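Local coordinates for protein GH62 arabinofuranosidase (Podospora anserina, PDB 4N4B) that probably hydrolyses terminal non-reducing alpha-L-arabinofuranoside residues from xylan as a secreted, calcium-containing glycoside hydrolase of family 62, at residues A[52-63]-A[74-82]; A[178-186]-A[213-221]. All coordinates share one frame; numbering follows the deposited sequence. Where two conformers were deposited one is given.

In the fold
Both contacts are largely buried and lie on opposite sides of the chain's centre in the GH62 beta-propeller, their centres about 25 Å apart and sharing no strand. Interaction 1 (52-63 with 74-82) stays within one four-stranded antiparallel sheet: two neighbouring strands pair directly, main chain to main chain, with aromatic rings on both faces and a more exposed end around Gly57 and Ala79. Interaction 2 (178-186 with 213-221) runs between two successive sheets. No clear direct hydrogen bond crosses it; waters and apolar side chains make the junction, with two acids close together at one end, nearer the centre of the chain and the bound calcium ion.

Interaction 1. Residues A[52-63]-A[74-82]; sequences IILINGTHHVFA and VYFTFADWA
His59 faces Phe78 in a hydrogen-bonded antiparallel pair, and its side chain can be followed outward. CB lies over the Phe78 face, 3.9 Å from the ring centroid, a CH-pi contact, and CG lies against Phe78 CE2. With CG anti to the carbonyl carbon (chi1 -65°), the imidazole turns its ND1 edge to the other strand: ND1 donates to Phe78 O (3.2 Å), which lies in the ring plane, and weakly to Ala79 O, which together hold the ring's rotation. His59 N reaches the same Phe78 O at 2.9 Å from the opposite face of the carbonyl. CE1 lies 3.6 Å from Trp81 CD1, CD2 is nearest Trp81 NE1, and NE2 stands at the indole edge and hydrogen-bonds water 1 at 2.7 Å. The imidazole and the Phe78 ring are nearly parallel but slid apart, while Leu54 CD1 sits over an imidazole face.

His59 O is doubly gripped too, by Phe78 N and by Thr77 OG1 at 2.7 Å. Further along, Val61 CB rests over the Phe76 face while CG2 turns to Phe78 CE1. On the face shared with His60 and Thr77, Tyr75 CD1 lies over the Phe62 ring toward its rim, 3.4 Å from Phe62 CZ, the rings oblique at 41°.

The hairpin of strands 58-67 and 70-78 sits inside a four-stranded propeller sheet. Strand 306-311 packs against Val61 and Trp81, whereas Phe62 touches Leu118 of strand 115-121.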
ATOM      1  N   ILE A  52       0.949  -7.203   1.392  1.00  7.64           N
ATOM      2  CA  ILE A  52       1.595  -8.535   1.526  1.00  8.00           C
ATOM      3  C   ILE A  52       2.023  -8.781   2.958  1.00  8.42           C
ATOM      4  O   ILE A  52       2.699  -7.979   3.591  1.00  9.15           O
ATOM      5  CB  ILE A  52       2.795  -8.615   0.546  1.00  7.86           C
ATOM      6  CG1 ILE A  52       3.481  -9.951   0.705  1.00  8.43           C
ATOM      7  CG2 ILE A  52       3.735  -7.446   0.682  1.00  9.42           C
ATOM      8  CD1 ILE A  52       4.431 -10.279  -0.417  1.00  8.58           C
ATOM      9  N   ILE A  53       1.735  -9.996   3.368  1.00  9.12           N
ATOM     10  CA  ILE A  53       2.152 -10.549   4.683  1.00  8.90           C
ATOM     11  C   ILE A  53       2.683 -11.925   4.440  1.00  9.68           C
ATOM     12  O   ILE A  53       2.490 -12.560   3.467  1.00 10.83           O
ATOM     13  CB  ILE A  53       1.042 -10.481   5.756  1.00  9.92           C
ATOM     14  CG1 ILE A  53      -0.051 -11.401   5.388  1.00 10.17           C
ATOM     15  CG2 ILE A  53       0.566  -9.087   6.009  1.00 10.16           C
ATOM     16  CD1 ILE A  53      -1.117 -11.567   6.466  1.00 12.46           C
ATOM     17  N   LEU A  54       3.497 -12.334   5.437  1.00 10.56           N
ATOM     18  CA  LEU A  54       4.227 -13.608   5.440  1.00 10.79           C
ATOM     19  C   LEU A  54       3.909 -14.309   6.748  1.00 11.75           C
ATOM     20  O   LEU A  54       4.095 -13.768   7.797  1.00 14.28           O
ATOM     21  CB  LEU A  54       5.719 -13.380   5.269  1.00 12.94           C
ATOM     22  CG  LEU A  54       6.629 -14.605   5.270  1.00 15.14           C
ATOM     23  CD1 LEU A  54       6.254 -15.567   4.224  1.00 13.62           C
ATOM     24  CD2 LEU A  54       8.079 -14.185   5.102  1.00 18.57           C
ATOM     25  N   ILE A  55       3.367 -15.500   6.633  1.00 11.86           N
ATOM     26  CA  ILE A  55       2.975 -16.327   7.844  1.00 12.10           C
ATOM     27  C   ILE A  55       3.679 -17.691   7.648  1.00 13.13           C
ATOM     28  O   ILE A  55       3.338 -18.472   6.798  1.00 12.21           O
ATOM     29  CB  ILE A  55       1.501 -16.526   7.913  1.00 12.38           C
ATOM     30  CG1 ILE A  55       0.740 -15.161   7.925  1.00 13.08           C
ATOM     31  CG2 ILE A  55       1.143 -17.364   9.160  1.00 15.98           C
ATOM     32  CD1 ILE A  55      -0.756 -15.290   7.865  1.00 13.08           C
ATOM     33  N   ASN A  56       4.689 -17.882   8.467  1.00 14.89           N
ATOM     34  CA  ASN A  56       5.437 -19.154   8.505  0.50 17.35           C
ATOM     35  C   ASN A  56       5.810 -19.695   7.110  1.00 18.30           C
ATOM     36  O   ASN A  56       5.504 -20.858   6.769  1.00 22.12           O
ATOM     37  CB  ASN A  56       4.639 -20.144   9.374  0.50 19.26           C
ATOM     38  CG  ASN A  56       4.618 -19.715  10.838  0.50 21.79           C
ATOM     39  OD1 ASN A  56       5.555 -19.085  11.314  0.50 22.49           O
ATOM     40  ND2 ASN A  56       3.519 -19.918  11.491  0.50 28.29           N
ATOM     41  N   GLY A  57       6.381 -18.837   6.298  1.00 17.92           N
ATOM     42  CA  GLY A  57       6.837 -19.254   4.982  1.00 15.95           C
ATOM     43  C   GLY A  57       5.850 -19.064   3.837  1.00 15.05           C
ATOM     44  O   GLY A  57       6.261 -19.131   2.664  1.00 19.38           O
ATOM     45  N   THR A  58       4.599 -18.761   4.168  1.00 12.67           N
ATOM     46  CA  THR A  58       3.584 -18.587   3.167  1.00 11.91           C
ATOM     47  C   THR A  58       3.285 -17.006   3.087  1.00 10.48           C
ATOM     48  O   THR A  58       2.842 -16.387   3.989  1.00  9.79           O
ATOM     49  CB  THR A  58       2.270 -19.291   3.430  1.00 12.93           C
ATOM     50  OG1 THR A  58       2.574 -20.719   3.406  1.00 15.13           O
ATOM     51  CG2 THR A  58       1.245 -19.043   2.393  1.00 14.53           C
ATOM     52  N   HIS A  59       3.453 -16.513   1.831  1.00  9.53           N
ATOM     53  CA  HIS A  59       3.046 -15.122   1.534  1.00  9.32           C
ATOM     54  C   HIS A  59       1.607 -15.093   1.099  1.00  8.69           C
ATOM     55  O   HIS A  59       1.120 -15.922   0.368  1.00 10.27           O
ATOM     56  CB  HIS A  59       3.856 -14.588   0.327  1.00  9.95           C
ATOM     57  CG  HIS A  59       5.320 -14.465   0.581  1.00  9.57           C
ATOM     58  ND1 HIS A  59       6.185 -15.522   0.310  1.00 12.01           N
ATOM     59  CD2 HIS A  59       6.147 -13.452   1.068  1.00 11.00           C
ATOM     60  CE1 HIS A  59       7.432 -15.158   0.592  1.00 11.94           C
ATOM     61  NE2 HIS A  59       7.445 -13.926   1.048  1.00 12.67           N
ATOM     62  N   HIS A  60       0.897 -14.086   1.584  1.00  8.74           N
ATOM     63  CA  HIS A  60      -0.461 -13.779   1.224  1.00  9.11           C
ATOM     64  C   HIS A  60      -0.480 -12.363   0.642  1.00  8.20           C
ATOM     65  O   HIS A  60      -0.040 -11.424   1.320  1.00  9.43           O
ATOM     66  CB  HIS A  60      -1.363 -13.792   2.528  1.00  9.23           C
ATOM     67  CG  HIS A  60      -1.472 -15.174   3.114  1.00 10.05           C
ATOM     68  ND1 HIS A  60      -0.645 -15.698   4.080  1.00 14.01           N
ATOM     69  CD2 HIS A  60      -2.371 -16.072   2.784  1.00  8.46           C
ATOM     70  CE1 HIS A  60      -1.093 -16.940   4.344  1.00  8.93           C
ATOM     71  NE2 HIS A  60      -2.115 -17.191   3.545  1.00 13.53           N
ATOM     72  N   VAL A  61      -1.007 -12.259  -0.584  1.00  7.88           N
ATOM     73  CA  VAL A  61      -1.061 -10.963  -1.300  1.00  7.41           C
ATOM     74  C   VAL A  61      -2.399 -10.684  -1.689  1.00  6.77           C
ATOM     75  O   VAL A  61      -3.160 -11.470  -2.264  1.00  7.99           O
ATOM     76  CB  VAL A  61      -0.102 -10.988  -2.505  1.00  8.79           C
ATOM     77  CG1 VAL A  61      -0.070  -9.613  -3.188  1.00  9.10           C
ATOM     78  CG2 VAL A  61       1.302 -11.357  -2.096  1.00 10.39           C
ATOM     79  N   PHE A  62      -2.784  -9.361  -1.541  1.00  6.72           N
ATOM     80  CA  PHE A  62      -3.968  -8.818  -2.195  1.00  7.03           C
ATOM     81  C   PHE A  62      -3.509  -7.650  -3.066  1.00  6.85           C
ATOM     82  O   PHE A  62      -2.629  -6.918  -2.699  1.00  7.65           O
ATOM     83  CB  PHE A  62      -5.076  -8.343  -1.207  1.00  8.24           C
ATOM     84  CG  PHE A  62      -5.505  -9.434  -0.269  1.00  7.68           C
ATOM     85  CD1 PHE A  62      -4.739  -9.822   0.846  1.00  8.44           C
ATOM     86  CD2 PHE A  62      -6.694 -10.033  -0.478  1.00  9.21           C
ATOM     87  CE1 PHE A  62      -5.216 -10.883   1.649  1.00  8.52           C
ATOM     88  CE2 PHE A  62      -7.178 -11.049   0.375  1.00  9.80           C
ATOM     89  CZ  PHE A  62      -6.423 -11.413   1.449  1.00  9.00           C
ATOM     90  N   ALA A  63      -4.183  -7.534  -4.231  1.00  6.79           N
ATOM     91  CA  ALA A  63      -3.755  -6.508  -5.177  1.00  6.59           C
ATOM     92  C   ALA A  63      -4.980  -6.000  -5.910  1.00  6.91           C
ATOM     93  O   ALA A  63      -6.039  -6.609  -5.965  1.00  8.02           O
ATOM     94  CB  ALA A  63      -2.705  -7.073  -6.132  1.00  7.90           C
ATOM     95  N   VAL A  74      -7.822  -8.808  -6.161  1.00  7.23           N
ATOM     96  CA  VAL A  74      -7.431 -10.207  -6.324  1.00  7.66           C
ATOM     97  C   VAL A  74      -6.568 -10.644  -5.145  1.00  7.75           C
ATOM     98  O   VAL A  74      -5.842  -9.858  -4.621  1.00  8.35           O
ATOM     99  CB  VAL A  74      -6.720 -10.428  -7.694  1.00  7.98           C
ATOM    100  CG1 VAL A  74      -5.350  -9.691  -7.764  1.00  8.60           C
ATOM    101  CG2 VAL A  74      -6.519 -11.913  -8.009  1.00  8.32           C
ATOM    102  N   TYR A  75      -6.694 -11.928  -4.787  1.00  8.02           N
ATOM    103  CA  TYR A  75      -5.849 -12.605  -3.752  1.00  7.62           C
ATOM    104  C   TYR A  75      -5.013 -13.683  -4.406  1.00  7.62           C
ATOM    105  O   TYR A  75      -5.482 -14.422  -5.300  1.00  7.98           O
ATOM    106  CB  TYR A  75      -6.771 -13.280  -2.737  1.00  7.70           C
ATOM    107  CG  TYR A  75      -6.063 -14.163  -1.727  1.00  8.74           C
ATOM    108  CD1 TYR A  75      -5.222 -13.669  -0.763  1.00  8.00           C
ATOM    109  CD2 TYR A  75      -6.217 -15.550  -1.810  1.00  8.44           C
ATOM    110  CE1 TYR A  75      -4.555 -14.487   0.083  1.00  9.52           C
ATOM    111  CE2 TYR A  75      -5.601 -16.426  -0.919  1.00  9.38           C
ATOM    112  CZ  TYR A  75      -4.779 -15.906  -0.014  1.00  8.88           C
ATOM    113  OH  TYR A  75      -4.118 -16.750   0.917  1.00 11.74           O
ATOM    114  N   PHE A  76      -3.797 -13.788  -3.998  1.00  7.34           N
ATOM    115  CA  PHE A  76      -2.942 -14.916  -4.378  1.00  7.54           C
ATOM    116  C   PHE A  76      -1.935 -15.174  -3.311  1.00  8.31           C
ATOM    117  O   PHE A  76      -1.632 -14.347  -2.438  1.00  8.82           O
ATOM    118  CB  PHE A  76      -2.356 -14.726  -5.781  1.00  9.51           C
ATOM    119  CG  PHE A  76      -1.541 -13.475  -5.972  1.00  9.48           C
ATOM    120  CD1 PHE A  76      -2.195 -12.273  -6.254  1.00 10.02           C
ATOM    121  CD2 PHE A  76      -0.158 -13.485  -5.860  1.00  9.28           C
ATOM    122  CE1 PHE A  76      -1.420 -11.096  -6.424  1.00  8.92           C
ATOM    123  CE2 PHE A  76       0.546 -12.293  -6.047  1.00 10.13           C
ATOM    124  CZ  PHE A  76      -0.084 -11.132  -6.308  1.00 10.29           C
ATOM    125  N   THR A  77      -1.257 -16.357  -3.379  1.00  9.25           N
ATOM    126  CA  THR A  77      -0.402 -16.854  -2.323  1.00  9.27           C
ATOM    127  C   THR A  77       0.703 -17.729  -2.839  1.00  9.22           C
ATOM    128  O   THR A  77       0.495 -18.360  -3.883  1.00 10.99           O
ATOM    129  CB  THR A  77      -1.272 -17.580  -1.275  1.00 11.00           C
ATOM    130  OG1 THR A  77      -0.455 -18.073  -0.184  1.00 10.92           O
ATOM    131  CG2 THR A  77      -2.080 -18.677  -1.844  1.00 11.77           C
ATOM    132  N   PHE A  78       1.836 -17.736  -2.200  1.00  9.80           N
ATOM    133  CA  PHE A  78       2.968 -18.504  -2.674  1.00 10.17           C
ATOM    134  C   PHE A  78       3.956 -18.548  -1.545  1.00 10.95           C
ATOM    135  O   PHE A  78       4.032 -17.686  -0.771  1.00 11.04           O
ATOM    136  CB  PHE A  78       3.635 -17.820  -3.923  1.00 11.51           C
ATOM    137  CG  PHE A  78       3.893 -16.354  -3.739  1.00 10.46           C
ATOM    138  CD1 PHE A  78       2.907 -15.455  -4.033  1.00 11.11           C
ATOM    139  CD2 PHE A  78       5.066 -15.899  -3.242  1.00 10.86           C
ATOM    140  CE1 PHE A  78       3.093 -14.115  -3.845  1.00 10.90           C
ATOM    141  CE2 PHE A  78       5.256 -14.558  -3.034  1.00 12.41           C
ATOM    142  CZ  PHE A  78       4.241 -13.652  -3.317  1.00 11.91           C
ATOM    143  N   ALA A  79       4.765 -19.589  -1.560  1.00 11.84           N
ATOM    144  CA  ALA A  79       5.857 -19.687  -0.637  1.00 13.40           C
ATOM    145  C   ALA A  79       7.114 -18.953  -1.169  1.00 15.20           C
ATOM    146  O   ALA A  79       7.266 -17.824  -0.942  1.00 15.21           O
ATOM    147  CB  ALA A  79       6.138 -21.152  -0.311  1.00 14.53           C
ATOM    148  N   ASP A  80       7.976 -19.624  -1.917  1.00 16.13           N
ATOM    149  CA  ASP A  80       9.118 -18.974  -2.538  1.00 14.65           C
ATOM    150  C   ASP A  80       8.635 -17.933  -3.532  1.00 14.58           C
ATOM    151  O   ASP A  80       7.690 -18.133  -4.203  1.00 14.65           O
ATOM    152  CB  ASP A  80       9.899 -19.992  -3.362  1.00 19.66           C
ATOM    153  CG  ASP A  80      10.535 -21.041  -2.550  1.00 31.60           C
ATOM    154  OD1 ASP A  80      10.816 -20.839  -1.378  1.00 34.73           O
ATOM    155  OD2 ASP A  80      10.856 -22.044  -3.167  1.00 42.88           O
ATOM    156  N   TRP A  81       9.358 -16.846  -3.609  1.00 14.63           N
ATOM    157  CA  TRP A  81       9.060 -15.819  -4.682  1.00 14.40           C
ATOM    158  C   TRP A  81       9.043 -16.333  -6.085  1.00 16.34           C
ATOM    159  O   TRP A  81       8.275 -15.899  -6.939  1.00 15.05           O
ATOM    160  CB  TRP A  81      10.070 -14.680  -4.603  1.00 14.52           C
ATOM    161  CG  TRP A  81      10.042 -13.856  -3.413  1.00 14.49           C
ATOM    162  CD1 TRP A  81       9.206 -13.976  -2.278  1.00 13.38           C
ATOM    163  CD2 TRP A  81      10.896 -12.746  -3.134  1.00 14.06           C
ATOM    164  NE1 TRP A  81       9.482 -12.981  -1.412  1.00 13.58           N
ATOM    165  CE2 TRP A  81      10.531 -12.226  -1.862  1.00 13.23           C
ATOM    166  CE3 TRP A  81      11.995 -12.153  -3.814  1.00 12.75           C
ATOM    167  CZ2 TRP A  81      11.157 -11.126  -1.331  1.00 13.73           C
ATOM    168  CZ3 TRP A  81      12.613 -11.069  -3.245  1.00 13.63           C
ATOM    169  CH2 TRP A  81      12.168 -10.568  -2.028  1.00 13.79           C
ATOM    170  N   ALA A  82       9.864 -17.355  -6.348  1.00 17.61           N
ATOM    171  CA  ALA A  82       9.783 -17.980  -7.695  1.00 16.63           C
ATOM    172  C   ALA A  82       8.493 -18.632  -8.031  1.00 17.96           C
ATOM    173  O   ALA A  82       8.256 -18.883  -9.214  1.00 19.95           O
ATOM    174  CB  ALA A  82      10.892 -19.102  -7.771  1.00 21.31           C
TER
HETATM  175  O   HOH W   1       9.938 -13.182   1.908  1.00 19.42           O

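Interaction 2. Residues A[178-186]-A[213-221]; sequences FSSDDNGQL and DLFEAACVY
Apolar packing joins the two sheets at Phe178 and Val220: CG2 of Val220 stands over the centre of the Phe178 ring, 3.9 Å from its centroid, a CH-pi contact. Nearby, Leu186 CD1 meets Ala218 CB at 3.7 Å, and Leu214 CD2 packs against Leu186 CB.

The flat groups stack at the turn. The Asp182 carboxylate lies 3° from parallel with the Phe215 ring, its OD1 3.6 Å above the ring plane, over the centre. Phe215 CG, anti to the backbone N (chi1 -169°), carries the ring under Asp182. With an alanine at Phe215, the Asp182 carboxylate would probably lose the surface it lies on and be freer to turn.

Water makes the polar links: water 2 joins Ser180 OG to Ala218 N, water 3 lies 2.8 Å from the same OG, and water 4 accepts from Gly184 N and lies within hydrogen-bonding distance of Phe215 O. Asp181 OD1 accepts from Asn183 N in an Asx turn and from Gln185 N.

Acid meets acid where Asp182 OD1 and Glu216 OE1 come within 2.6 Å. Glu216 OE2 forms a salt bridge with Arg241 and a weak hydrogen bond to a Tris molecule, probably from the crystallisation liquor; the contact thus turns from apolar packing to a polar end beside a site where a small molecule can lie.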
ATOM      1  N   PHE A 178      -5.423   6.802   7.337  1.00  8.11           N
ATOM      2  CA  PHE A 178      -4.735   7.704   6.421  1.00  8.14           C
ATOM      3  C   PHE A 178      -5.315   7.597   5.024  1.00  8.43           C
ATOM      4  O   PHE A 178      -5.773   6.482   4.629  1.00  9.25           O
ATOM      5  CB  PHE A 178      -3.278   7.463   6.354  1.00  8.37           C
ATOM      6  CG  PHE A 178      -2.532   7.798   7.598  1.00  8.80           C
ATOM      7  CD1 PHE A 178      -2.455   6.937   8.665  1.00  8.87           C
ATOM      8  CD2 PHE A 178      -1.828   9.014   7.656  1.00  9.26           C
ATOM      9  CE1 PHE A 178      -1.650   7.317   9.791  1.00 10.12           C
ATOM     10  CE2 PHE A 178      -1.073   9.358   8.779  1.00 10.04           C
ATOM     11  CZ  PHE A 178      -1.064   8.527   9.847  1.00  9.89           C
ATOM     12  N   SER A 179      -5.328   8.644   4.223  1.00  8.20           N
ATOM     13  CA  SER A 179      -5.794   8.627   2.844  1.00  8.30           C
ATOM     14  C   SER A 179      -5.257   9.795   2.106  1.00  8.78           C
ATOM     15  O   SER A 179      -4.698  10.753   2.708  1.00  9.28           O
ATOM     16  CB  SER A 179      -7.308   8.595   2.789  1.00  8.79           C
ATOM     17  OG  SER A 179      -7.917   9.822   3.288  1.00  9.80           O
ATOM     18  N   SER A 180      -5.245   9.752   0.796  1.00  8.49           N
ATOM     19  CA  SER A 180      -4.674  10.774  -0.063  1.00  8.70           C
ATOM     20  C   SER A 180      -5.782  11.238  -1.009  1.00  8.81           C
ATOM     21  O   SER A 180      -6.827  10.699  -1.211  1.00  9.07           O
ATOM     22  CB  SER A 180      -3.568  10.159  -0.949  1.00 10.31           C
ATOM     23  OG  SER A 180      -2.458   9.753  -0.171  1.00 11.31           O
ATOM     24  N   ASP A 181      -5.498  12.404  -1.612  1.00 10.41           N
ATOM     25  CA  ASP A 181      -6.407  13.020  -2.608  1.00 11.13           C
ATOM     26  C   ASP A 181      -5.845  13.205  -4.004  1.00 12.44           C
ATOM     27  O   ASP A 181      -6.498  13.784  -4.824  1.00 12.31           O
ATOM     28  CB  ASP A 181      -7.043  14.342  -2.137  1.00 12.14           C
ATOM     29  CG  ASP A 181      -6.035  15.427  -1.784  1.00 12.04           C
ATOM     30  OD1 ASP A 181      -4.854  15.276  -2.029  1.00 11.80           O
ATOM     31  OD2 ASP A 181      -6.497  16.427  -1.267  1.00 13.59           O
ATOM     32  N   ASP A 182      -4.630  12.724  -4.244  1.00 11.40           N
ATOM     33  CA  ASP A 182      -3.978  12.922  -5.533  1.00 11.69           C
ATOM     34  C   ASP A 182      -3.812  14.414  -5.809  1.00 12.42           C
ATOM     35  O   ASP A 182      -3.736  14.841  -6.960  1.00 12.66           O
ATOM     36  CB  ASP A 182      -4.788  12.265  -6.652  1.00 12.08           C
ATOM     37  CG  ASP A 182      -4.399  10.818  -6.878  1.00 15.39           C
ATOM     38  OD1 ASP A 182      -3.533  10.310  -6.136  1.00 12.61           O
ATOM     39  OD2 ASP A 182      -4.960  10.188  -7.800  1.00 18.20           O
ATOM     40  N   ASN A 183      -3.760  15.197  -4.736  1.00 11.63           N
ATOM     41  CA  ASN A 183      -3.630  16.688  -4.830  1.00 11.85           C
ATOM     42  C   ASN A 183      -2.718  17.226  -3.864  1.00 13.06           C
ATOM     43  O   ASN A 183      -2.675  18.466  -3.709  1.00 14.49           O
ATOM     44  CB  ASN A 183      -4.993  17.355  -4.788  1.00 11.96           C
ATOM     45  CG  ASN A 183      -4.981  18.709  -5.465  1.00 13.15           C
ATOM     46  OD1 ASN A 183      -4.369  18.834  -6.532  1.00 16.28           O
ATOM     47  ND2 ASN A 183      -5.742  19.607  -4.945  1.00 14.60           N
ATOM     48  N   GLY A 184      -1.901  16.429  -3.205  1.00 11.17           N
ATOM     49  CA  GLY A 184      -0.872  16.874  -2.310  1.00 11.85           C
ATOM     50  C   GLY A 184      -1.191  16.888  -0.845  1.00 11.56           C
ATOM     51  O   GLY A 184      -0.422  17.249  -0.041  1.00 13.43           O
ATOM     52  N   GLN A 185      -2.384  16.359  -0.490  1.00 10.63           N
ATOM     53  CA  GLN A 185      -2.691  16.210   0.935  1.00 11.15           C
ATOM     54  C   GLN A 185      -2.624  14.752   1.359  1.00 10.36           C
ATOM     55  O   GLN A 185      -2.914  13.822   0.545  1.00 11.37           O
ATOM     56  CB  GLN A 185      -4.081  16.656   1.281  1.00 12.13           C
ATOM     57  CG  GLN A 185      -4.352  18.169   1.284  1.00 12.68           C
ATOM     58  CD  GLN A 185      -4.080  18.867  -0.010  1.00 14.07           C
ATOM     59  OE1 GLN A 185      -4.681  18.604  -1.053  1.00 16.67           O
ATOM     60  NE2 GLN A 185      -3.142  19.756   0.089  1.00 13.65           N
ATOM     61  N   LEU A 186      -2.180  14.529   2.546  1.00 10.00           N
ATOM     62  CA  LEU A 186      -2.265  13.271   3.280  1.00 10.52           C
ATOM     63  C   LEU A 186      -3.167  13.519   4.455  1.00  9.75           C
ATOM     64  O   LEU A 186      -2.812  14.379   5.304  1.00 10.89           O
ATOM     65  CB  LEU A 186      -0.907  12.795   3.735  1.00 11.70           C
ATOM     66  CG  LEU A 186      -0.878  11.443   4.466  1.00 12.12           C
ATOM     67  CD1 LEU A 186      -1.241  10.217   3.678  1.00 12.40           C
ATOM     68  CD2 LEU A 186       0.469  11.217   5.133  1.00 13.62           C
ATOM     69  N   ASP A 213       4.824  15.835  -5.168  1.00 12.19           N
ATOM     70  CA  ASP A 213       5.719  15.470  -4.121  1.00 11.76           C
ATOM     71  C   ASP A 213       5.047  14.634  -2.952  1.00 10.87           C
ATOM     72  O   ASP A 213       5.771  14.184  -2.082  1.00 12.95           O
ATOM     73  CB  ASP A 213       6.433  16.749  -3.545  1.00 13.41           C
ATOM     74  CG  ASP A 213       7.541  17.225  -4.435  1.00 20.43           C
ATOM     75  OD1 ASP A 213       7.919  16.513  -5.378  1.00 22.64           O
ATOM     76  OD2 ASP A 213       7.972  18.410  -4.233  1.00 24.77           O
ATOM     77  N   LEU A 214       3.735  14.562  -2.927  1.00 11.90           N
ATOM     78  CA  LEU A 214       3.078  13.860  -1.875  1.00 10.61           C
ATOM     79  C   LEU A 214       1.788  13.280  -2.445  1.00 10.46           C
ATOM     80  O   LEU A 214       0.671  13.635  -2.099  1.00 12.58           O
ATOM     81  CB  LEU A 214       2.800  14.789  -0.690  1.00 11.56           C
ATOM     82  CG  LEU A 214       2.455  14.063   0.588  1.00 11.63           C
ATOM     83  CD1 LEU A 214       3.709  13.549   1.241  1.00 12.93           C
ATOM     84  CD2 LEU A 214       1.730  15.024   1.539  1.00 13.29           C
ATOM     85  N   PHE A 215       1.956  12.365  -3.377  1.00 10.06           N
ATOM     86  CA  PHE A 215       0.883  12.071  -4.287  1.00  9.31           C
ATOM     87  C   PHE A 215      -0.157  11.035  -3.772  1.00  9.63           C
ATOM     88  O   PHE A 215      -1.331  11.319  -3.655  1.00 10.84           O
ATOM     89  CB  PHE A 215       1.430  11.681  -5.705  1.00 10.09           C
ATOM     90  CG  PHE A 215       0.417  11.598  -6.788  1.00 12.05           C
ATOM     91  CD1 PHE A 215      -0.353  12.692  -7.085  1.00 13.66           C
ATOM     92  CD2 PHE A 215       0.237  10.485  -7.529  1.00 11.43           C
ATOM     93  CE1 PHE A 215      -1.319  12.639  -8.072  1.00 13.83           C
ATOM     94  CE2 PHE A 215      -0.676  10.421  -8.546  1.00 12.88           C
ATOM     95  CZ  PHE A 215      -1.473  11.498  -8.846  1.00 14.15           C
ATOM     96  N   GLU A 216       0.338   9.832  -3.474  1.00  9.91           N
ATOM     97  CA  GLU A 216      -0.571   8.718  -3.091  1.00  9.29           C
ATOM     98  C   GLU A 216       0.273   7.647  -2.512  1.00  8.23           C
ATOM     99  O   GLU A 216       1.413   7.738  -2.184  1.00  9.65           O
ATOM    100  CB  GLU A 216      -1.451   8.324  -4.267  1.00 11.19           C
ATOM    101  CG  GLU A 216      -0.740   7.621  -5.358  1.00  9.96           C
ATOM    102  CD  GLU A 216      -1.521   7.476  -6.648  1.00 10.87           C
ATOM    103  OE1 GLU A 216      -2.681   7.881  -6.762  1.00 12.37           O
ATOM    104  OE2 GLU A 216      -0.980   6.854  -7.598  1.00 13.29           O
ATOM    105  N   ALA A 217      -0.442   6.520  -2.254  1.00  7.98           N
ATOM    106  CA  ALA A 217       0.172   5.222  -1.868  1.00  7.69           C
ATOM    107  C   ALA A 217       0.919   5.263  -0.566  1.00  8.80           C
ATOM    108  O   ALA A 217       2.054   4.801  -0.433  1.00  9.16           O
ATOM    109  CB  ALA A 217       1.003   4.723  -3.009  1.00  8.51           C
ATOM    110  N   ALA A 218       0.354   5.929   0.447  1.00  8.67           N
ATOM    111  CA  ALA A 218       1.008   5.993   1.758  1.00  9.46           C
ATOM    112  C   ALA A 218       1.116   4.611   2.392  1.00  8.68           C
ATOM    113  O   ALA A 218       0.216   3.757   2.248  1.00  9.86           O
ATOM    114  CB  ALA A 218       0.280   6.950   2.653  1.00 10.55           C
ATOM    115  N   CYS A 219       2.206   4.441   3.133  1.00 10.03           N
ATOM    116  CA  CYS A 219       2.383   3.386   4.126  1.00 10.08           C
ATOM    117  C   CYS A 219       2.808   3.991   5.459  1.00  8.99           C
ATOM    118  O   CYS A 219       3.637   4.901   5.445  1.00  8.65           O
ATOM    119  CB  CYS A 219       3.433   2.336   3.773  1.00  8.96           C
ATOM    120  SG  CYS A 219       3.303   1.539   2.135  1.00 11.16           S
ATOM    121  N   VAL A 220       2.206   3.555   6.547  1.00  9.89           N
ATOM    122  CA  VAL A 220       2.636   3.986   7.930  1.00  9.47           C
ATOM    123  C   VAL A 220       2.910   2.711   8.724  1.00  9.29           C
ATOM    124  O   VAL A 220       1.979   1.924   8.904  1.00  9.32           O
ATOM    125  CB  VAL A 220       1.606   4.902   8.579  1.00 10.03           C
ATOM    126  CG1 VAL A 220       2.219   5.424   9.869  1.00 11.18           C
ATOM    127  CG2 VAL A 220       1.225   6.031   7.574  1.00 11.17           C
ATOM    128  N   TYR A 221       4.142   2.565   9.166  1.00 10.44           N
ATOM    129  CA  TYR A 221       4.568   1.387   9.901  1.00  9.47           C
ATOM    130  C   TYR A 221       5.090   1.750  11.287  1.00 10.97           C
ATOM    131  O   TYR A 221       5.631   2.827  11.463  1.00 11.66           O
ATOM    132  CB  TYR A 221       5.660   0.683   9.147  1.00 10.03           C
ATOM    133  CG  TYR A 221       5.299   0.118   7.802  1.00  9.63           C
ATOM    134  CD1 TYR A 221       4.448  -0.931   7.755  1.00  9.58           C
ATOM    135  CD2 TYR A 221       5.786   0.674   6.638  1.00  9.33           C
ATOM    136  CE1 TYR A 221       4.037  -1.502   6.580  1.00  9.98           C
ATOM    137  CE2 TYR A 221       5.399   0.089   5.391  1.00  9.24           C
ATOM    138  CZ  TYR A 221       4.554  -0.985   5.392  1.00  9.54           C
ATOM    139  OH  TYR A 221       4.171  -1.580   4.199  1.00  9.89           O
TER
HETATM  140  O   HOH W   2      -2.302   7.180   0.806  1.00 10.95           O
HETATM  141  O   HOH W   3      -0.820  11.959   0.028  1.00 14.54           O
HETATM  142  O   HOH W   4      -2.441  13.574  -2.398  1.00 12.78           O